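Local atomic coordinates of carbohydrate binding family 6 (PDB entry 5A8C), a protein that probably hydrolyses terminal alpha-L-arabinofuranosyl groups of arabinose-containing glycans, as an alpha-L-arabinofuranosidase of glycoside hydrolase family 43. Residues 40-45 with 270-275; 112-117 with 124-129. All blocks are in the same frame, centred on the assembly; numbering follows the deposited sequence.

Contact 1 of 2, residues 40-45 with 270-275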
ATOM      1  N   PRO A  40      -1.557   4.661   1.326  1.00  4.88           N
ATOM      2  CA  PRO A  40      -0.156   4.890   1.675  1.00  4.93           C
ATOM      3  C   PRO A  40       0.703   3.642   1.779  1.00  4.72           C
ATOM      4  O   PRO A  40       0.212   2.565   2.199  1.00  5.71           O
ATOM      5  CB  PRO A  40      -0.265   5.579   3.018  1.00  5.90           C
ATOM      6  CG  PRO A  40      -1.532   5.046   3.621  1.00  5.57           C
ATOM      7  CD  PRO A  40      -2.465   4.979   2.439  1.00  5.60           C
ATOM      8  N   ALA A  41       1.985   3.834   1.537  1.00  5.14           N
ATOM      9  CA  ALA A  41       3.036   2.887   1.872  1.00  5.58           C
ATOM     10  C   ALA A  41       4.186   3.688   2.478  1.00  5.45           C
ATOM     11  O   ALA A  41       4.379   4.849   2.152  1.00  8.80           O
ATOM     12  CB  ALA A  41       3.481   2.094   0.652  1.00  6.84           C
ATOM     13  N   ALA A  42       4.983   3.071   3.322  1.00  5.77           N
ATOM     14  CA  ALA A  42       5.993   3.811   4.085  1.00  6.52           C
ATOM     15  C   ALA A  42       7.310   3.096   4.158  1.00  6.41           C
ATOM     16  O   ALA A  42       7.377   1.868   4.207  1.00  7.03           O
ATOM     17  CB  ALA A  42       5.497   4.109   5.490  1.00  8.12           C
ATOM     18  N   VAL A  43       8.401   3.865   4.229  1.00  6.59           N
ATOM     19  CA  VAL A  43       9.730   3.326   4.449  1.00  6.73           C
ATOM     20  C   VAL A  43      10.508   4.271   5.335  1.00  6.50           C
ATOM     21  O   VAL A  43      10.307   5.497   5.287  1.00  7.33           O
ATOM     22  CB  VAL A  43      10.480   3.041   3.116  1.00  7.88           C
ATOM     23  CG1 VAL A  43      11.007   4.311   2.470  1.00  8.70           C
ATOM     24  CG2 VAL A  43      11.607   2.052   3.293  1.00  8.73           C
ATOM     25  N   VAL A  44      11.434   3.723   6.092  1.00  6.64           N
ATOM     26  CA  VAL A  44      12.337   4.512   6.931  1.00  7.13           C
ATOM     27  C   VAL A  44      13.701   4.581   6.245  1.00  7.45           C
ATOM     28  O   VAL A  44      14.230   3.549   5.775  1.00  8.63           O
ATOM     29  CB  VAL A  44      12.460   3.874   8.327  1.00  8.56           C
ATOM     30  CG1 VAL A  44      13.455   4.623   9.184  1.00  9.63           C
ATOM     31  CG2 VAL A  44      11.093   3.856   8.987  1.00  9.16           C
ATOM     32  N   TYR A  45      14.258   5.777   6.169  1.00  7.76           N
ATOM     33  CA  TYR A  45      15.550   5.979   5.543  1.00  8.21           C
ATOM     34  C   TYR A  45      16.212   7.169   6.209  1.00  8.91           C
ATOM     35  O   TYR A  45      15.623   8.252   6.296  1.00  9.22           O
ATOM     36  CB  TYR A  45      15.408   6.220   4.029  1.00  8.56           C
ATOM     37  CG  TYR A  45      16.643   6.680   3.336  1.00  8.96           C
ATOM     38  CD1 TYR A  45      17.716   5.845   3.133  1.00  9.70           C
ATOM     39  CD2 TYR A  45      16.761   7.983   2.886  1.00  9.60           C
ATOM     40  CE1 TYR A  45      18.848   6.286   2.469  1.00 10.82           C
ATOM     41  CE2 TYR A  45      17.872   8.424   2.221  1.00 10.85           C
ATOM     42  CZ  TYR A  45      18.921   7.587   2.026  1.00 11.68           C
ATOM     43  OH  TYR A  45      20.002   8.034   1.339  1.00 14.97           O
ATOM     44  N   ALA A 270      -0.712   0.596   5.369  1.00  5.07           N
ATOM     45  CA  ALA A 270       0.619  -0.027   5.450  1.00  5.37           C
ATOM     46  C   ALA A 270       0.966  -0.082   6.941  1.00  5.37           C
ATOM     47  O   ALA A 270       0.541   0.739   7.731  1.00  6.92           O
ATOM     48  CB  ALA A 270       1.678   0.677   4.660  1.00  6.77           C
ATOM     49  N   ILE A 271       1.829  -1.037   7.295  1.00  6.77           N
ATOM     50  CA  ILE A 271       2.354  -1.212   8.665  1.00  6.35           C
ATOM     51  C   ILE A 271       3.861  -1.013   8.651  1.00  6.78           C
ATOM     52  O   ILE A 271       4.530  -1.628   7.816  1.00  8.26           O
ATOM     53  CB  ILE A 271       1.987  -2.634   9.178  1.00  7.32           C
ATOM     54  CG1 ILE A 271       0.479  -2.797   9.250  1.00  9.51           C
ATOM     55  CG2 ILE A 271       2.654  -2.895  10.503  1.00  7.74           C
ATOM     56  CD1 ILE A 271      -0.047  -4.181   9.471  1.00 10.76           C
ATOM     57  N   VAL A 272       4.357  -0.179   9.553  1.00  6.45           N
ATOM     58  CA  VAL A 272       5.757   0.165   9.503  1.00  7.18           C
ATOM     59  C   VAL A 272       6.274   0.397  10.925  1.00  7.12           C
ATOM     60  O   VAL A 272       5.581   0.960  11.768  1.00  8.08           O
ATOM     61  CB  VAL A 272       5.992   1.440   8.596  1.00  7.99           C
ATOM     62  CG1 VAL A 272       5.321   2.691   9.177  1.00  9.18           C
ATOM     63  CG2 VAL A 272       7.452   1.705   8.327  1.00  9.69           C
ATOM     64  N   GLU A 273       7.526   0.017  11.149  1.00  7.41           N
ATOM     65  CA  GLU A 273       8.218   0.281  12.424  1.00  7.84           C
ATOM     66  C   GLU A 273       9.105   1.508  12.234  1.00  7.73           C
ATOM     67  O   GLU A 273       9.819   1.642  11.229  1.00  9.49           O
ATOM     68  CB  GLU A 273       9.065  -0.911  12.817  1.00  8.74           C
ATOM     69  CG  GLU A 273       9.601  -0.795  14.232  1.00 10.04           C
ATOM     70  CD  GLU A 273      10.501  -1.920  14.659  1.00 11.38           C
ATOM     71  OE1 GLU A 273      10.922  -2.746  13.826  1.00 13.37           O
ATOM     72  OE2 GLU A 273      10.805  -1.939  15.882  1.00 14.77           O
ATOM     73  N   TYR A 274       9.051   2.429  13.197  1.00  8.35           N
ATOM     74  CA  TYR A 274       9.865   3.656  13.124  1.00  8.45           C
ATOM     75  C   TYR A 274      10.289   4.018  14.523  1.00  8.81           C
ATOM     76  O   TYR A 274       9.427   4.200  15.408  1.00  9.95           O
ATOM     77  CB  TYR A 274       9.070   4.786  12.466  1.00  8.95           C
ATOM     78  CG  TYR A 274       9.804   6.133  12.386  1.00  9.13           C
ATOM     79  CD1 TYR A 274      11.062   6.223  11.765  1.00  8.95           C
ATOM     80  CD2 TYR A 274       9.275   7.273  12.948  1.00 11.01           C
ATOM     81  CE1 TYR A 274      11.710   7.427  11.625  1.00  9.63           C
ATOM     82  CE2 TYR A 274       9.915   8.483  12.788  1.00 11.47           C
ATOM     83  CZ  TYR A 274      11.159   8.547  12.175  1.00 10.21           C
ATOM     84  OH  TYR A 274      11.770   9.783  12.070  1.00 12.09           O
ATOM     85  N   LYS A 275      11.598   4.027  14.761  1.00  9.55           N
ATOM     86  CA  LYS A 275      12.169   4.397  16.058  1.00 11.04           C
ATOM     87  C   LYS A 275      11.574   3.555  17.182  1.00 10.89           C
ATOM     88  O   LYS A 275      11.264   4.065  18.255  1.00 14.02           O
ATOM     89  CB  LYS A 275      12.062   5.890  16.297  1.00 12.57           C
ATOM     90  CG  LYS A 275      12.919   6.692  15.302  1.00 13.73           C
ATOM     91  CD  LYS A 275      12.786   8.185  15.450  1.00 16.16           C
ATOM     92  CE  LYS A 275      13.787   8.933  14.570  1.00 17.83           C
ATOM     93  NZ  LYS A 275      13.613  10.440  14.631  1.00 20.86           N
TER

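Contact 2 of 2, residues 112-117 with 124-129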
ATOM      1  N   LYS A 112      19.039   1.726  -3.071  1.00  9.44           N
ATOM      2  CA  LYS A 112      18.131   2.307  -4.056  1.00  8.39           C
ATOM      3  C   LYS A 112      16.717   2.169  -3.520  1.00  6.73           C
ATOM      4  O   LYS A 112      16.441   1.428  -2.566  1.00  7.61           O
ATOM      5  CB  LYS A 112      18.250   1.622  -5.433  1.00 10.16           C
ATOM      6  CG  LYS A 112      19.606   1.849  -6.081  1.00 13.66           C
ATOM      7  CD  LYS A 112      19.780   1.126  -7.428  1.00 18.56           C
ATOM      8  CE  LYS A 112      21.269   0.976  -7.713  1.00 25.17           C
ATOM      9  NZ  LYS A 112      21.890   0.036  -6.748  1.00 29.18           N
ATOM     10  N   PHE A 113      15.804   2.882  -4.161  1.00  6.38           N
ATOM     11  CA  PHE A 113      14.408   2.899  -3.804  1.00  6.08           C
ATOM     12  C   PHE A 113      13.593   2.343  -4.972  1.00  6.10           C
ATOM     13  O   PHE A 113      13.753   2.780  -6.111  1.00  7.07           O
ATOM     14  CB  PHE A 113      13.952   4.331  -3.489  1.00  6.71           C
ATOM     15  CG  PHE A 113      14.682   4.903  -2.288  1.00  7.22           C
ATOM     16  CD1 PHE A 113      15.933   5.462  -2.460  1.00  8.18           C
ATOM     17  CD2 PHE A 113      14.166   4.750  -1.040  1.00  8.26           C
ATOM     18  CE1 PHE A 113      16.674   5.898  -1.361  1.00  9.81           C
ATOM     19  CE2 PHE A 113      14.897   5.206   0.080  1.00  9.86           C
ATOM     20  CZ  PHE A 113      16.163   5.756  -0.120  1.00  9.41           C
ATOM     21  N   TYR A 114      12.750   1.364  -4.639  1.00  5.77           N
ATOM     22  CA  TYR A 114      11.922   0.671  -5.618  1.00  5.82           C
ATOM     23  C   TYR A 114      10.476   0.936  -5.268  1.00  5.66           C
ATOM     24  O   TYR A 114      10.035   0.652  -4.138  1.00  6.26           O
ATOM     25  CB  TYR A 114      12.205  -0.857  -5.580  1.00  6.44           C
ATOM     26  CG  TYR A 114      13.632  -1.133  -5.916  1.00  6.46           C
ATOM     27  CD1 TYR A 114      14.032  -1.265  -7.250  1.00  6.91           C
ATOM     28  CD2 TYR A 114      14.615  -1.246  -4.935  1.00  6.93           C
ATOM     29  CE1 TYR A 114      15.355  -1.441  -7.579  1.00  7.89           C
ATOM     30  CE2 TYR A 114      15.942  -1.443  -5.267  1.00  7.98           C
ATOM     31  CZ  TYR A 114      16.304  -1.581  -6.594  1.00  7.97           C
ATOM     32  OH  TYR A 114      17.630  -1.817  -6.864  1.00 10.99           O
ATOM     33  N   LEU A 115       9.759   1.544  -6.202  1.00  6.02           N
ATOM     34  CA  LEU A 115       8.393   2.001  -6.038  1.00  5.99           C
ATOM     35  C   LEU A 115       7.523   1.229  -7.023  1.00  5.87           C
ATOM     36  O   LEU A 115       7.575   1.471  -8.213  1.00  7.33           O
ATOM     37  CB  LEU A 115       8.372   3.505  -6.311  1.00  7.27           C
ATOM     38  CG  LEU A 115       7.075   4.238  -6.076  1.00  7.69           C
ATOM     39  CD1 LEU A 115       6.719   4.259  -4.582  1.00  9.05           C
ATOM     40  CD2 LEU A 115       7.203   5.701  -6.558  1.00 10.09           C
ATOM     41  N   TYR A 116       6.754   0.299  -6.497  1.00  5.52           N
ATOM     42  CA  TYR A 116       5.880  -0.545  -7.330  1.00  5.54           C
ATOM     43  C   TYR A 116       4.517   0.094  -7.400  1.00  5.42           C
ATOM     44  O   TYR A 116       4.103   0.770  -6.437  1.00  6.72           O
ATOM     45  CB  TYR A 116       5.800  -1.976  -6.737  1.00  5.60           C
ATOM     46  CG  TYR A 116       7.150  -2.590  -6.620  1.00  5.71           C
ATOM     47  CD1 TYR A 116       7.937  -2.413  -5.495  1.00  5.50           C
ATOM     48  CD2 TYR A 116       7.655  -3.386  -7.658  1.00  5.96           C
ATOM     49  CE1 TYR A 116       9.224  -2.930  -5.404  1.00  5.71           C
ATOM     50  CE2 TYR A 116       8.926  -3.926  -7.563  1.00  6.20           C
ATOM     51  CZ  TYR A 116       9.707  -3.704  -6.465  1.00  5.78           C
ATOM     52  OH  TYR A 116      10.976  -4.183  -6.357  1.00  6.37           O
ATOM     53  N   TYR A 117       3.805  -0.076  -8.501  1.00  5.31           N
ATOM     54  CA  TYR A 117       2.552   0.637  -8.695  1.00  5.72           C
ATOM     55  C   TYR A 117       1.668  -0.133  -9.628  1.00  5.40           C
ATOM     56  O   TYR A 117       2.105  -0.912 -10.484  1.00  6.44           O
ATOM     57  CB  TYR A 117       2.828   2.047  -9.285  1.00  5.98           C
ATOM     58  CG  TYR A 117       3.506   2.038 -10.638  1.00  6.16           C
ATOM     59  CD1 TYR A 117       4.889   1.943 -10.753  1.00  6.37           C
ATOM     60  CD2 TYR A 117       2.761   2.158 -11.806  1.00  6.73           C
ATOM     61  CE1 TYR A 117       5.505   1.910 -12.008  1.00  6.95           C
ATOM     62  CE2 TYR A 117       3.370   2.140 -13.048  1.00  6.79           C
ATOM     63  CZ  TYR A 117       4.740   2.018 -13.170  1.00  6.79           C
ATOM     64  OH  TYR A 117       5.291   2.065 -14.423  1.00  8.08           O
ATOM     65  N   ILE A 124       1.385  -4.345 -13.336  1.00  6.43           N
ATOM     66  CA  ILE A 124       2.069  -3.734 -12.194  1.00  6.15           C
ATOM     67  C   ILE A 124       3.491  -3.376 -12.634  1.00  5.96           C
ATOM     68  O   ILE A 124       4.186  -4.204 -13.223  1.00  7.06           O
ATOM     69  CB  ILE A 124       2.078  -4.692 -11.000  1.00  6.77           C
ATOM     70  CG1 ILE A 124       0.657  -4.878 -10.473  1.00  7.75           C
ATOM     71  CG2 ILE A 124       3.018  -4.196  -9.896  1.00  7.29           C
ATOM     72  CD1 ILE A 124       0.492  -5.989  -9.477  1.00  9.15           C
ATOM     73  N   GLY A 125       3.879  -2.130 -12.340  1.00  5.93           N
ATOM     74  CA  GLY A 125       5.195  -1.638 -12.667  1.00  6.17           C
ATOM     75  C   GLY A 125       6.128  -1.474 -11.481  1.00  5.63           C
ATOM     76  O   GLY A 125       5.724  -1.606 -10.320  1.00  6.33           O
ATOM     77  N   VAL A 126       7.369  -1.176 -11.824  1.00  6.12           N
ATOM     78  CA  VAL A 126       8.397  -0.804 -10.845  1.00  6.33           C
ATOM     79  C   VAL A 126       9.129   0.415 -11.345  1.00  6.37           C
ATOM     80  O   VAL A 126       9.548   0.502 -12.491  1.00  8.06           O
ATOM     81  CB  VAL A 126       9.388  -1.950 -10.586  1.00  6.96           C
ATOM     82  CG1 VAL A 126      10.092  -2.419 -11.870  1.00  8.03           C
ATOM     83  CG2 VAL A 126      10.409  -1.542  -9.517  1.00  7.59           C
ATOM     84  N   ALA A 127       9.276   1.409 -10.463  1.00  6.71           N
ATOM     85  CA  ALA A 127      10.083   2.593 -10.749  1.00  7.10           C
ATOM     86  C   ALA A 127      11.192   2.695  -9.719  1.00  6.43           C
ATOM     87  O   ALA A 127      11.056   2.241  -8.578  1.00  7.79           O
ATOM     88  CB  ALA A 127       9.207   3.831 -10.742  1.00  8.52           C
ATOM     89  N   VAL A 128      12.333   3.250 -10.136  1.00  6.40           N
ATOM     90  CA  VAL A 128      13.550   3.191  -9.347  1.00  6.61           C
ATOM     91  C   VAL A 128      14.116   4.600  -9.209  1.00  6.32           C
ATOM     92  O   VAL A 128      14.081   5.393 -10.142  1.00  6.88           O
ATOM     93  CB  VAL A 128      14.591   2.254 -10.038  1.00  7.15           C
ATOM     94  CG1 VAL A 128      15.833   2.054  -9.185  1.00  7.88           C
ATOM     95  CG2 VAL A 128      13.961   0.900 -10.373  1.00  7.89           C
ATOM     96  N   SER A 129      14.747   4.839  -8.062  1.00  6.67           N
ATOM     97  CA  SER A 129      15.520   6.069  -7.843  1.00  7.70           C
ATOM     98  C   SER A 129      16.624   5.792  -6.862  1.00  7.28           C
ATOM     99  O   SER A 129      16.507   4.968  -5.981  1.00  8.15           O
ATOM    100  CB  SER A 129      14.629   7.179  -7.275  1.00  9.40           C
ATOM    101  OG  SER A 129      15.359   8.421  -7.190  1.00 12.34           O
TER

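Contact 1 of 2, residues 40-45 with 270-275
Val44 meets the ring of Tyr274 near the C-terminal ends of the two segments. The two side chains cross at about a right angle. Val44 CG2 lies 3.6 Å from Tyr274 CD1, and Val44 CG1 is 3.9 Å from the same carbon. Both methyls bear on Tyr274 CD1, and CG1 reaches on toward CE1; CG2 comes in obliquely. With chi1 at 176°, Val44 carries CG1 anti to the backbone N and CG2 beside it. This also brings Val44 CG2 to 3.4 Å from Glu273 O. The phenol is held at its far end, where Tyr274 OH bonds to Gly47 O and takes a weak bond from Lys275 NZ. Lys275 CG lies over the centre of one ring face.

Further back the packing is aliphatic. Ala42 CB touches Val272 CG1 at 4.0 Å. A chi1 of 64° turns Val272 CG1 to Ala42 and leaves Val272 CG2, anti to the backbone N, 4.3 Å from Val44 CG2. Ala270 has only a methyl, and it meets backbone: its CB is 3.4 Å from Pro40 O.

The strand axes approach to 6.4 Å and run nearly parallel, 15° apart. The gap is bridged by van der Waals contacts, side chain on side chain or side chain on backbone. The backbones pair within their own sheets: Ala41 and Val43 with Tyr52 and Tyr50, Ala270 and Val272 with Val281 and Tyr279. Such side-by-side packing of the innermost strands of adjacent blades is typical of a beta-propeller, here the five-bladed propeller of family 43, where the first sheet of the chain meets the last.

Contact 2 of 2, residues 112-117 with 124-129
Tyr116 and Val126 lie side by side in an antiparallel beta hairpin, with Val126 CG2 3.4 Å from Tyr116 CE2. Strands 112-118 and 124-129 form this hairpin within one propeller blade. Six backbone hydrogen bonds join the two segments, as reciprocal pairs at Phe113 with Ser129, Leu115 with Ala127, and Tyr117 with Gly125. Leu115 N to Ala127 O, Ala127 N to Leu115 O and Gly125 N to Tyr117 O are each 2.8 Å. The bond from Leu115 N is also nearly straight, 171° at the hydrogen. Gly125 O is met less squarely, with Tyr117 N 3.1 Å away and above the carbonyl plane.

The alternate residues turn their backbone outward. Tyr114 and Tyr116 bond to Val107 and Ser105 of strand 104-109. On the other side, Ile124 and Val128 bond to Val145 and Lys137.

The polar side-chain ends find partners beyond the hairpin strands. Tyr116 OH bonds to Met194 O, Tyr117 OH to Asp138 OD2, and Tyr114 OH to Asn110 ND2. Lys112 NZ donates a hydrogen bond to Asn110 O. Ser129 OG bonds to Ser131 N and Pro135 O.

Tyr114 CD1 packs against Val128 CG2 at 3.8 Å, on the same sheet face as Tyr116. On the other face, Tyr117 has chi1 at 61°, which folds its ring across the neighbouring strand. Gly125 CA then makes a CH-pi contact over that ring, 3.9 Å from the Tyr117 ring centroid.

In the fold
Contacts 1 and 2 have centres about 16 Å apart. Contact 2 is nested inside the chain loop that contact 1 closes. Contact 1 joins two blades, whereas contact 2 lies within another. They meet directly: Tyr45 CD1 is 3.6 Å from Phe113 CZ, the two rings set edge-to-face. Tyr108 of strand 104-109 adds to this cluster by packing edge-to-face on Tyr45 and stacking on Phe113. Ile106 of the same strand touches Ala41 and Val43. A bound calcium ion lies about 5 Å from the Ala41 side chain and about 9 Å from that of Tyr116. The ion probably lies near the propeller axis, where family 43 enzymes have their catalytic pocket at one end.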